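Local coordinates for catalytic domain of the nuclear inclusion protein A (nia) (Tobacco etch virus, PDB 1LVM), which cleaves peptide bonds with narrow sequence specificity as a chymotrypsin-like viral cysteine protease, probably processing the viral polyprotein, at residues N20-T25 with G169-I174; Q66-V71 with K127-M132; M90-M95 with Q204-G209. The protein carries 1 engineered substitution. One frame throughout, in Å; residues are numbered along the deposited sequence.

Contact 1 (N20-T25 with G169-I174); sequences NPISST and GFIVGI
The short helix 20-23 lies beside the beginning of strand 171-179, with the CA atoms of I22 and I171 8.6 Å apart. Two isoleucines span that gap. Their CB atoms point toward the opposite segment and their side chains meet tip to tip, I22 CD1 resting 3.9 Å from I171 CG1. In I22, CG1 stands anti to the carbonyl carbon (chi1 -73°) and the chain runs on extended, which carries CD1 far enough to lie 3.7 Å from G169 O as well. G169 has a positive phi, a backbone shape that suits glycine, in the loop leading into the strand. The turn itself is tied off behind I22: its carbonyl oxygen accepts T25 N at 2.9 Å and T25 OG1 at 2.7 Å, the hydroxyl lying in the carbonyl plane on a lone pair. T25 follows the helical turn, its buried hydroxyl and backbone N both satisfied by I22 O. In this chymotrypsin-type fold the helix leads through a short turn into strand 26-33 of the first barrel, whereas I22 packs on V120, P162 and V164 of the second. Nonpolar packing, isoleucine on isoleucine and a methyl against a backbone oxygen, therefore joins the segments.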
ATOM      1  N   ASN A  20     -14.645   6.391  -0.433  1.00 16.20           N
ATOM      2  CA  ASN A  20     -14.753   5.975   0.972  1.00 14.90           C
ATOM      3  C   ASN A  20     -14.690   4.467   1.173  1.00 12.68           C
ATOM      4  O   ASN A  20     -14.183   4.032   2.201  1.00 21.94           O
ATOM      5  CB  ASN A  20     -16.003   6.598   1.570  1.00 15.26           C
ATOM      6  CG  ASN A  20     -15.845   8.121   1.645  1.00 17.41           C
ATOM      7  OD1 ASN A  20     -15.096   8.672   2.493  1.00 17.66           O
ATOM      8  ND2 ASN A  20     -16.532   8.817   0.724  1.00 20.75           N
ATOM      9  N   PRO A  21     -15.181   3.661   0.192  1.00 14.07           N
ATOM     10  CA  PRO A  21     -15.100   2.216   0.405  1.00 14.31           C
ATOM     11  C   PRO A  21     -13.631   1.782   0.449  1.00 19.90           C
ATOM     12  O   PRO A  21     -13.276   0.811   1.103  1.00 19.37           O
ATOM     13  CB  PRO A  21     -15.827   1.645  -0.796  1.00 12.32           C
ATOM     14  CG  PRO A  21     -16.939   2.706  -1.056  1.00 13.19           C
ATOM     15  CD  PRO A  21     -16.137   3.988  -0.893  1.00 16.40           C
ATOM     16  N   ILE A  22     -12.781   2.475  -0.289  1.00 10.68           N
ATOM     17  CA  ILE A  22     -11.354   2.154  -0.224  1.00 16.74           C
ATOM     18  C   ILE A  22     -10.737   2.751   1.036  1.00 17.98           C
ATOM     19  O   ILE A  22     -10.041   2.063   1.824  1.00 11.21           O
ATOM     20  CB  ILE A  22     -10.587   2.692  -1.474  1.00 13.76           C
ATOM     21  CG1 ILE A  22     -10.915   1.847  -2.677  1.00  9.95           C
ATOM     22  CG2 ILE A  22      -9.074   2.645  -1.201  1.00 14.40           C
ATOM     23  CD1 ILE A  22     -10.428   2.453  -4.029  1.00 13.24           C
ATOM     24  N   SER A  23     -10.982   4.038   1.305  1.00 14.52           N
ATOM     25  CA  SER A  23     -10.317   4.631   2.477  1.00 13.39           C
ATOM     26  C   SER A  23     -10.767   4.007   3.768  1.00 19.62           C
ATOM     27  O   SER A  23      -9.990   3.985   4.716  1.00 13.30           O
ATOM     28  CB  SER A  23     -10.523   6.176   2.557  1.00 25.31           C
ATOM     29  OG  SER A  23     -11.870   6.434   2.472  1.00 34.63           O
ATOM     30  N   SER A  24     -11.983   3.458   3.799  1.00 14.98           N
ATOM     31  CA  SER A  24     -12.470   2.855   5.043  1.00 15.64           C
ATOM     32  C   SER A  24     -11.721   1.554   5.353  1.00 15.36           C
ATOM     33  O   SER A  24     -11.786   1.035   6.479  1.00 15.60           O
ATOM     34  CB  SER A  24     -14.001   2.639   5.007  1.00 17.14           C
ATOM     35  OG  SER A  24     -14.367   1.732   4.003  1.00 22.86           O
ATOM     36  N   THR A  25     -10.973   1.048   4.383  1.00 11.88           N
ATOM     37  CA  THR A  25     -10.205  -0.201   4.628  1.00 11.24           C
ATOM     38  C   THR A  25      -8.736   0.074   4.923  1.00 20.21           C
ATOM     39  O   THR A  25      -7.974  -0.865   5.229  1.00 13.86           O
ATOM     40  CB  THR A  25     -10.211  -1.147   3.430  1.00 11.00           C
ATOM     41  OG1 THR A  25      -9.433  -0.560   2.357  1.00 16.10           O
ATOM     42  CG2 THR A  25     -11.633  -1.375   2.923  1.00 15.74           C
ATOM     43  N   GLY A 169     -11.956   2.830 -10.685  1.00 14.57           N
ATOM     44  CA  GLY A 169     -11.932   2.749  -9.213  1.00 12.12           C
ATOM     45  C   GLY A 169     -11.163   1.532  -8.660  1.00 14.69           C
ATOM     46  O   GLY A 169     -11.215   1.264  -7.461  1.00 14.71           O
ATOM     47  N   PHE A 170     -10.470   0.815  -9.526  1.00 10.45           N
ATOM     48  CA  PHE A 170      -9.676  -0.356  -9.049  1.00 11.94           C
ATOM     49  C   PHE A 170      -8.339   0.156  -8.478  1.00 11.91           C
ATOM     50  O   PHE A 170      -7.754   1.151  -8.967  1.00 12.16           O
ATOM     51  CB  PHE A 170      -9.335  -1.284 -10.181  1.00 10.52           C
ATOM     52  CG  PHE A 170     -10.466  -2.186 -10.620  1.00 17.07           C
ATOM     53  CD1 PHE A 170     -11.793  -1.736 -10.676  1.00 19.74           C
ATOM     54  CD2 PHE A 170     -10.186  -3.469 -11.030  1.00 17.87           C
ATOM     55  CE1 PHE A 170     -12.840  -2.594 -11.168  1.00 20.23           C
ATOM     56  CE2 PHE A 170     -11.214  -4.331 -11.508  1.00 20.94           C
ATOM     57  CZ  PHE A 170     -12.545  -3.876 -11.576  1.00 18.18           C
ATOM     58  N   ILE A 171      -7.830  -0.574  -7.496  1.00 14.49           N
ATOM     59  CA  ILE A 171      -6.528  -0.273  -6.889  1.00 15.85           C
ATOM     60  C   ILE A 171      -5.465  -0.969  -7.785  1.00 18.57           C
ATOM     61  O   ILE A 171      -5.580  -2.185  -8.082  1.00 12.54           O
ATOM     62  CB  ILE A 171      -6.480  -0.849  -5.488  1.00 10.21           C
ATOM     63  CG1 ILE A 171      -7.459  -0.010  -4.624  1.00  7.69           C
ATOM     64  CG2 ILE A 171      -5.038  -0.634  -4.821  1.00  9.96           C
ATOM     65  CD1 ILE A 171      -7.601  -0.750  -3.194  1.00 13.39           C
ATOM     66  N   VAL A 172      -4.484  -0.190  -8.252  1.00 12.03           N
ATOM     67  CA  VAL A 172      -3.472  -0.730  -9.153  1.00 14.08           C
ATOM     68  C   VAL A 172      -2.089  -0.821  -8.518  1.00 12.59           C
ATOM     69  O   VAL A 172      -1.119  -1.253  -9.182  1.00 13.09           O
ATOM     70  CB  VAL A 172      -3.380   0.085 -10.482  1.00 15.65           C
ATOM     71  CG1 VAL A 172      -4.756   0.056 -11.223  1.00 15.01           C
ATOM     72  CG2 VAL A 172      -2.878   1.583 -10.190  1.00 14.30           C
ATOM     73  N   GLY A 173      -1.976  -0.377  -7.279  1.00 12.54           N
ATOM     74  CA  GLY A 173      -0.673  -0.508  -6.597  1.00 17.51           C
ATOM     75  C   GLY A 173      -0.621   0.219  -5.297  1.00 15.16           C
ATOM     76  O   GLY A 173      -1.655   0.812  -4.888  1.00 11.99           O
ATOM     77  N   ILE A 174       0.557   0.234  -4.642  1.00 12.76           N
ATOM     78  CA  ILE A 174       0.697   0.941  -3.388  1.00  8.63           C
ATOM     79  C   ILE A 174       1.931   1.810  -3.396  1.00 16.24           C
ATOM     80  O   ILE A 174       2.942   1.428  -3.926  1.00 13.06           O
ATOM     81  CB  ILE A 174       0.779  -0.054  -2.149  1.00 10.21           C
ATOM     82  CG1 ILE A 174       2.018  -0.985  -2.281  1.00 13.13           C
ATOM     83  CG2 ILE A 174      -0.525  -0.939  -2.105  1.00 11.32           C
ATOM     84  CD1 ILE A 174       2.071  -1.923  -0.981  1.00 12.66           C
TER

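Contact 2 (Q66-V71 with K127-M132)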
ATOM      1  N   GLN A  66      -3.918   0.684  13.411  1.00 20.32           N
ATOM      2  CA  GLN A  66      -5.018   1.636  13.573  1.00 15.78           C
ATOM      3  C   GLN A  66      -5.988   1.501  12.381  1.00 14.78           C
ATOM      4  O   GLN A  66      -5.561   1.602  11.239  1.00 16.16           O
ATOM      5  CB  GLN A  66      -4.465   3.053  13.679  1.00 18.32           C
ATOM      6  CG  GLN A  66      -5.646   4.017  13.749  1.00 24.23           C
ATOM      7  CD  GLN A  66      -5.352   5.274  14.503  1.00 44.18           C
ATOM      8  OE1 GLN A  66      -4.222   5.788  14.449  1.00 37.81           O
ATOM      9  NE2 GLN A  66      -6.382   5.794  15.223  1.00 36.53           N
ATOM     10  N   SER A  67      -7.282   1.234  12.643  1.00 15.33           N
ATOM     11  CA  SER A  67      -8.239   1.047  11.546  1.00 14.57           C
ATOM     12  C   SER A  67      -9.573   1.730  11.923  1.00 19.00           C
ATOM     13  O   SER A  67      -9.673   2.393  12.950  1.00 21.16           O
ATOM     14  CB  SER A  67      -8.533  -0.424  11.323  1.00 19.03           C
ATOM     15  OG  SER A  67      -9.246  -0.979  12.433  1.00 29.89           O
ATOM     16  N   LEU A  68     -10.567   1.477  11.098  1.00 20.46           N
ATOM     17  CA  LEU A  68     -11.917   2.026  11.284  1.00 29.17           C
ATOM     18  C   LEU A  68     -12.471   1.480  12.597  1.00 27.52           C
ATOM     19  O   LEU A  68     -13.219   2.151  13.318  1.00 30.12           O
ATOM     20  CB  LEU A  68     -12.783   1.530  10.139  1.00 26.22           C
ATOM     21  CG  LEU A  68     -14.283   1.781   9.970  1.00 39.33           C
ATOM     22  CD1 LEU A  68     -14.525   3.163   9.377  1.00 90.34           C
ATOM     23  CD2 LEU A  68     -14.845   0.660   9.039  1.00 35.97           C
ATOM     24  N   HIS A  69     -12.103   0.247  12.914  1.00 23.81           N
ATOM     25  CA  HIS A  69     -12.659  -0.375  14.109  1.00 30.67           C
ATOM     26  C   HIS A  69     -11.892  -0.122  15.383  1.00 48.56           C
ATOM     27  O   HIS A  69     -12.225  -0.662  16.422  1.00 35.20           O
ATOM     28  CB  HIS A  69     -12.842  -1.859  13.869  1.00 40.74           C
ATOM     29  CG  HIS A  69     -13.817  -2.145  12.771  1.00 58.40           C
ATOM     30  ND1 HIS A  69     -15.159  -1.847  12.878  1.00 92.89           N
ATOM     31  CD2 HIS A  69     -13.639  -2.634  11.521  1.00 82.47           C
ATOM     32  CE1 HIS A  69     -15.765  -2.139  11.743  1.00 63.49           C
ATOM     33  NE2 HIS A  69     -14.866  -2.617  10.902  1.00 71.68           N
ATOM     34  N   GLY A  70     -10.889   0.739  15.298  1.00 21.49           N
ATOM     35  CA  GLY A  70     -10.103   1.090  16.454  1.00 25.14           C
ATOM     36  C   GLY A  70      -8.634   0.772  16.298  1.00 32.16           C
ATOM     37  O   GLY A  70      -8.120   0.591  15.181  1.00 24.05           O
ATOM     38  N   VAL A  71      -7.973   0.678  17.443  1.00 21.02           N
ATOM     39  CA  VAL A  71      -6.544   0.418  17.484  1.00 21.58           C
ATOM     40  C   VAL A  71      -6.263  -0.949  18.128  1.00 30.34           C
ATOM     41  O   VAL A  71      -6.755  -1.225  19.194  1.00 24.94           O
ATOM     42  CB  VAL A  71      -5.862   1.549  18.247  1.00 25.56           C
ATOM     43  CG1 VAL A  71      -4.380   1.392  18.156  1.00 30.46           C
ATOM     44  CG2 VAL A  71      -6.296   2.911  17.684  1.00 30.62           C
ATOM     45  N   LYS A 127     -10.722  12.931  15.001  1.00 93.94           N
ATOM     46  CA  LYS A 127     -11.389  12.001  15.920  1.00 93.94           C
ATOM     47  C   LYS A 127     -11.868  10.807  15.098  1.00 93.94           C
ATOM     48  O   LYS A 127     -11.540   9.648  15.386  1.00 90.01           O
ATOM     49  CB  LYS A 127     -12.580  12.688  16.608  1.00 93.37           C
ATOM     50  N   SER A 128     -12.639  11.117  14.060  1.00 93.94           N
ATOM     51  CA  SER A 128     -13.168  10.113  13.155  1.00 93.94           C
ATOM     52  C   SER A 128     -12.309  10.156  11.910  1.00 93.94           C
ATOM     53  O   SER A 128     -12.175  11.208  11.275  1.00 85.63           O
ATOM     54  CB  SER A 128     -14.622  10.426  12.798  1.00 78.61           C
ATOM     55  N   MET A 129     -11.705   9.021  11.585  1.00 85.22           N
ATOM     56  CA  MET A 129     -10.872   8.918  10.405  1.00 56.71           C
ATOM     57  C   MET A 129     -11.653   9.454   9.203  1.00 72.21           C
ATOM     58  O   MET A 129     -12.829   9.165   9.034  1.00 83.91           O
ATOM     59  CB  MET A 129     -10.510   7.461  10.157  1.00 87.05           C
ATOM     60  CG  MET A 129     -11.744   6.569  10.087  1.00 68.36           C
ATOM     61  SD  MET A 129     -11.414   4.829   9.697  1.00 93.88           S
ATOM     62  CE  MET A 129     -11.511   4.846   7.917  1.00 39.54           C
ATOM     63  N   SER A 130     -10.980  10.241   8.381  1.00 24.75           N
ATOM     64  CA  SER A 130     -11.543  10.832   7.184  1.00 25.91           C
ATOM     65  C   SER A 130     -10.727  10.496   5.908  1.00 36.92           C
ATOM     66  O   SER A 130      -9.487  10.552   5.918  1.00 32.71           O
ATOM     67  CB  SER A 130     -11.553  12.333   7.344  1.00 30.44           C
ATOM     68  OG  SER A 130     -10.252  12.672   7.753  1.00 43.83           O
ATOM     69  N   SER A 131     -11.446  10.146   4.841  1.00 30.00           N
ATOM     70  CA  SER A 131     -10.879   9.845   3.537  1.00 28.30           C
ATOM     71  C   SER A 131     -10.263  11.051   2.805  1.00 42.83           C
ATOM     72  O   SER A 131     -10.838  12.143   2.867  1.00 20.26           O
ATOM     73  CB  SER A 131     -11.990   9.276   2.702  1.00 19.74           C
ATOM     74  OG  SER A 131     -13.062  10.192   2.629  1.00 50.74           O
ATOM     75  N   MET A 132      -9.157  10.842   2.062  1.00 16.96           N
ATOM     76  CA  MET A 132      -8.465  11.924   1.362  1.00 12.88           C
ATOM     77  C   MET A 132      -8.084  11.428  -0.017  1.00 17.09           C
ATOM     78  O   MET A 132      -7.739  10.262  -0.137  1.00 16.93           O
ATOM     79  CB  MET A 132      -7.262  12.303   2.194  1.00 14.68           C
ATOM     80  CG  MET A 132      -7.692  12.603   3.640  1.00 25.76           C
ATOM     81  SD  MET A 132      -6.328  13.144   4.722  1.00 34.02           S
ATOM     82  CE  MET A 132      -5.655  14.236   3.911  1.00 17.55           C
TER
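L68 and M129 carry nearly all of this contact, and its tight part is the methionine sulfur laid against the leucine. M129 SD comes 3.3 Å from L68 CA and 3.5 Å from L68 CD1, while M129 CE lies 3.7 Å from the same CD1 methyl; M129 is poorly ordered, so the shortest deserves caution. In M129, CG sits between the backbone N and carbonyl carbon (chi1 54°) and an extended chi2 carries SD to L68; the chi3 bend (-90°) lays CE along the leucine too, as an unbranched chain easily can. L68 sits at the head of a beta-hairpin joining strands 62-67 and 70-74, whose type I turn runs from S67 to G70. S67 N bonds to G70 O at 2.7 Å, and G70 N to S67 O at 3.1 Å. S67 OG adds an ST turn by accepting H69 N at 3.1 Å, and G70 adopts backbone angles that call for glycine. On the returning strand, V71 forms backbone hydrogen bonds with the bound peptide. The other flank is loose: L68 sits on an exposed turn, so the packed sulfur borders solvent, and K127 and S128 are poorly ordered. M129 leans back on T122 and F124.

Contact 3 (M90-M95 with Q204-G209); sequences MIIIRM and QQWVSG
The six-membered ring of W206 fits against the backbone of I92 and I93 and the side chains of I92 and R94. R94 CB lies over one face in a CH-pi contact, 4.1 Å from the ring centroid and displaced toward the rim. At the ring edge, near its plane, I92 O comes 3.5 Å from W206 CZ3, where the slightly positive aromatic C-H probably suits a carbonyl oxygen. I92 CG2 approaches W206 CH2 at 4.1 Å. Of R94, CB makes the closest approach, and with CG anti to the backbone N (chi1 -177°) the extended chain runs on past the same ring, so a long residue serves as an aliphatic cover here. The two strands are not direct neighbours. Strand 81-84 comes between 91-94 and the weakly bonded edge strand about 206-208 in the antiparallel sheet of the N-terminal barrel, and the short segments cross at 77° with their axes 9.0 Å apart, a separation that a large flat tryptophan can bridge. The chain has by then traversed the second barrel and returned to pack on the first. Outside this first shell, W206 NE1 donates to Q204 OE1 at 3.2 Å; the oxygen lies close to the indole plane, so the bond helps fix the ring's rotation. Q204 is itself steadied by its NE2, which is hydrogen-bonded to L197 O of helix 194-199. F48 meets the indole with its plane turned by about 25°, and Q205 N bonds to H83 ND1 of the intervening strand.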
ATOM      1  N   MET A  90       5.875  -5.766  -1.647  1.00 12.54           N
ATOM      2  CA  MET A  90       4.487  -6.014  -1.240  1.00 10.14           C
ATOM      3  C   MET A  90       4.368  -7.284  -0.439  1.00 14.56           C
ATOM      4  O   MET A  90       5.024  -8.298  -0.749  1.00 15.36           O
ATOM      5  CB  MET A  90       3.543  -6.115  -2.497  1.00 12.37           C
ATOM      6  CG  MET A  90       2.022  -6.088  -2.110  1.00 12.24           C
ATOM      7  SD  MET A  90       0.942  -6.253  -3.541  1.00 16.39           S
ATOM      8  CE  MET A  90       0.954  -4.515  -4.005  1.00 15.25           C
ATOM      9  N   ILE A  91       3.544  -7.266   0.596  1.00  8.24           N
ATOM     10  CA  ILE A  91       3.431  -8.496   1.395  1.00 11.39           C
ATOM     11  C   ILE A  91       2.004  -8.542   1.907  1.00 15.56           C
ATOM     12  O   ILE A  91       1.342  -7.508   1.986  1.00 12.92           O
ATOM     13  CB  ILE A  91       4.445  -8.386   2.623  1.00 13.68           C
ATOM     14  CG1 ILE A  91       4.588  -9.739   3.402  1.00 12.72           C
ATOM     15  CG2 ILE A  91       4.017  -7.256   3.609  1.00 10.25           C
ATOM     16  CD1 ILE A  91       5.706  -9.648   4.454  1.00 15.87           C
ATOM     17  N   ILE A  92       1.505  -9.734   2.208  1.00 12.11           N
ATOM     18  CA  ILE A  92       0.133  -9.758   2.797  1.00 13.44           C
ATOM     19  C   ILE A  92       0.250 -10.337   4.182  1.00 20.52           C
ATOM     20  O   ILE A  92       0.885 -11.369   4.361  1.00 15.50           O
ATOM     21  CB  ILE A  92      -0.845 -10.636   2.007  1.00 15.51           C
ATOM     22  CG1 ILE A  92      -0.838 -10.229   0.542  1.00 10.95           C
ATOM     23  CG2 ILE A  92      -2.275 -10.540   2.644  1.00 12.92           C
ATOM     24  CD1 ILE A  92      -1.603 -11.232  -0.390  1.00 14.02           C
ATOM     25  N   ILE A  93      -0.294  -9.624   5.160  1.00 10.27           N
ATOM     26  CA  ILE A  93      -0.315 -10.094   6.570  1.00 12.32           C
ATOM     27  C   ILE A  93      -1.662 -10.719   6.852  1.00 16.74           C
ATOM     28  O   ILE A  93      -2.717 -10.132   6.484  1.00 15.62           O
ATOM     29  CB  ILE A  93      -0.238  -8.902   7.479  1.00 13.05           C
ATOM     30  CG1 ILE A  93       1.061  -8.154   7.229  1.00 15.74           C
ATOM     31  CG2 ILE A  93      -0.339  -9.303   8.945  1.00 15.70           C
ATOM     32  CD1 ILE A  93       1.071  -6.811   8.008  1.00 17.65           C
ATOM     33  N   ARG A  94      -1.670 -11.897   7.470  1.00 16.47           N
ATOM     34  CA  ARG A  94      -2.971 -12.453   7.837  1.00 12.01           C
ATOM     35  C   ARG A  94      -3.155 -12.046   9.313  1.00 20.37           C
ATOM     36  O   ARG A  94      -2.346 -12.408  10.165  1.00 18.63           O
ATOM     37  CB  ARG A  94      -2.979 -13.980   7.665  1.00 19.93           C
ATOM     38  CG  ARG A  94      -4.335 -14.553   7.965  1.00 23.62           C
ATOM     39  CD  ARG A  94      -4.444 -16.087   7.798  1.00 25.88           C
ATOM     40  NE  ARG A  94      -5.826 -16.395   8.128  1.00 49.93           N
ATOM     41  CZ  ARG A  94      -6.780 -16.669   7.246  1.00 44.95           C
ATOM     42  NH1 ARG A  94      -6.505 -16.712   5.954  1.00 51.21           N
ATOM     43  NH2 ARG A  94      -8.034 -16.832   7.655  1.00 55.23           N
ATOM     44  N   MET A  95      -4.196 -11.287   9.635  1.00 13.39           N
ATOM     45  CA  MET A  95      -4.395 -10.904  11.020  1.00 10.45           C
ATOM     46  C   MET A  95      -5.071 -12.077  11.800  1.00 11.37           C
ATOM     47  O   MET A  95      -5.807 -12.886  11.237  1.00 19.49           O
ATOM     48  CB  MET A  95      -5.265  -9.644  11.093  1.00 15.76           C
ATOM     49  CG  MET A  95      -4.573  -8.411  10.468  1.00 19.76           C
ATOM     50  SD  MET A  95      -3.068  -7.956  11.383  1.00 21.89           S
ATOM     51  CE  MET A  95      -3.683  -7.304  12.918  1.00 19.00           C
ATOM     52  N   GLN A 204      -2.014 -19.146  -1.663  1.00 19.34           N
ATOM     53  CA  GLN A 204      -1.305 -18.494  -0.594  1.00 17.13           C
ATOM     54  C   GLN A 204      -0.184 -19.377  -0.043  1.00 19.44           C
ATOM     55  O   GLN A 204      -0.327 -20.600  -0.015  1.00 29.55           O
ATOM     56  CB  GLN A 204      -2.305 -18.109   0.472  1.00 18.95           C
ATOM     57  CG  GLN A 204      -3.316 -17.088  -0.093  1.00 18.46           C
ATOM     58  CD  GLN A 204      -4.631 -17.074   0.663  1.00 23.40           C
ATOM     59  OE1 GLN A 204      -4.745 -17.695   1.730  1.00 22.96           O
ATOM     60  NE2 GLN A 204      -5.652 -16.357   0.121  1.00 21.54           N
ATOM     61  N   GLN A 205       0.919 -18.749   0.362  1.00 23.91           N
ATOM     62  CA  GLN A 205       2.091 -19.474   0.887  1.00 21.71           C
ATOM     63  C   GLN A 205       2.514 -18.762   2.145  1.00 21.47           C
ATOM     64  O   GLN A 205       3.421 -17.922   2.161  1.00 26.02           O
ATOM     65  CB  GLN A 205       3.185 -19.462  -0.173  1.00 24.93           C
ATOM     66  CG  GLN A 205       4.375 -20.321   0.107  1.00 33.45           C
ATOM     67  CD  GLN A 205       5.269 -20.382  -1.110  1.00 36.10           C
ATOM     68  OE1 GLN A 205       4.772 -20.239  -2.238  1.00 39.44           O
ATOM     69  NE2 GLN A 205       6.554 -20.596  -0.914  1.00 23.55           N
ATOM     70  N   TRP A 206       1.874 -19.148   3.237  1.00 16.95           N
ATOM     71  CA  TRP A 206       2.121 -18.476   4.492  1.00 14.60           C
ATOM     72  C   TRP A 206       3.373 -18.871   5.240  1.00 31.61           C
ATOM     73  O   TRP A 206       3.644 -20.046   5.362  1.00 26.38           O
ATOM     74  CB  TRP A 206       0.932 -18.705   5.424  1.00 18.14           C
ATOM     75  CG  TRP A 206      -0.377 -18.184   4.867  1.00 24.37           C
ATOM     76  CD1 TRP A 206      -1.399 -18.922   4.293  1.00 18.86           C
ATOM     77  CD2 TRP A 206      -0.733 -16.804   4.674  1.00 16.84           C
ATOM     78  NE1 TRP A 206      -2.344 -18.080   3.737  1.00 23.95           N
ATOM     79  CE2 TRP A 206      -1.969 -16.783   3.964  1.00 21.66           C
ATOM     80  CE3 TRP A 206      -0.128 -15.599   5.022  1.00 13.49           C
ATOM     81  CZ2 TRP A 206      -2.608 -15.600   3.605  1.00 16.00           C
ATOM     82  CZ3 TRP A 206      -0.765 -14.399   4.638  1.00 16.92           C
ATOM     83  CH2 TRP A 206      -1.981 -14.431   3.950  1.00 14.05           C
ATOM     84  N   VAL A 207       4.123 -17.893   5.732  1.00 20.80           N
ATOM     85  CA  VAL A 207       5.296 -18.150   6.558  1.00 21.35           C
ATOM     86  C   VAL A 207       5.165 -17.190   7.739  1.00 24.86           C
ATOM     87  O   VAL A 207       4.331 -16.301   7.726  1.00 26.25           O
ATOM     88  CB  VAL A 207       6.659 -17.849   5.815  1.00 12.96           C
ATOM     89  CG1 VAL A 207       6.782 -18.683   4.603  1.00 22.73           C
ATOM     90  CG2 VAL A 207       6.748 -16.323   5.428  1.00 15.26           C
ATOM     91  N   SER A 208       5.958 -17.361   8.781  1.00 14.84           N
ATOM     92  CA  SER A 208       5.921 -16.387   9.852  1.00 16.11           C
ATOM     93  C   SER A 208       7.394 -16.095  10.322  1.00 20.77           C
ATOM     94  O   SER A 208       8.290 -16.922  10.109  1.00 20.28           O
ATOM     95  CB  SER A 208       4.989 -16.902  10.963  1.00 24.30           C
ATOM     96  OG  SER A 208       5.626 -17.935  11.692  1.00 34.56           O
ATOM     97  N   GLY A 209       7.636 -14.896  10.851  1.00 14.46           N
ATOM     98  CA  GLY A 209       8.942 -14.484  11.372  1.00 15.50           C
ATOM     99  C   GLY A 209       9.827 -13.856  10.314  1.00 23.92           C
ATOM    100  O   GLY A 209      10.916 -13.372  10.612  1.00 21.91           O
TER

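How the contacts relate
Contacts 1 and 2 adjoin one another, their centres 15 Å apart: N20 OD1 and S131 OG lie 2.5 Å apart in a probable hydrogen bond of doubtfully short length, and the poorly ordered M129 CE packs at 3.6 Å on S24 CA. The methionine that meets the 66-71 hairpin thus also touches the turn of contact 1. Contact 3 is more distant, its centre 20 Å from that of contact 1, yet I174 CG1 still reaches M90 CE at 4.1 Å. Contacts 2 and 3 do not touch, with nearest atoms about 8 Å apart, but share the sheet of the first barrel. Both also border the bound peptide, through V71 in contact 2 and M95 in contact 3.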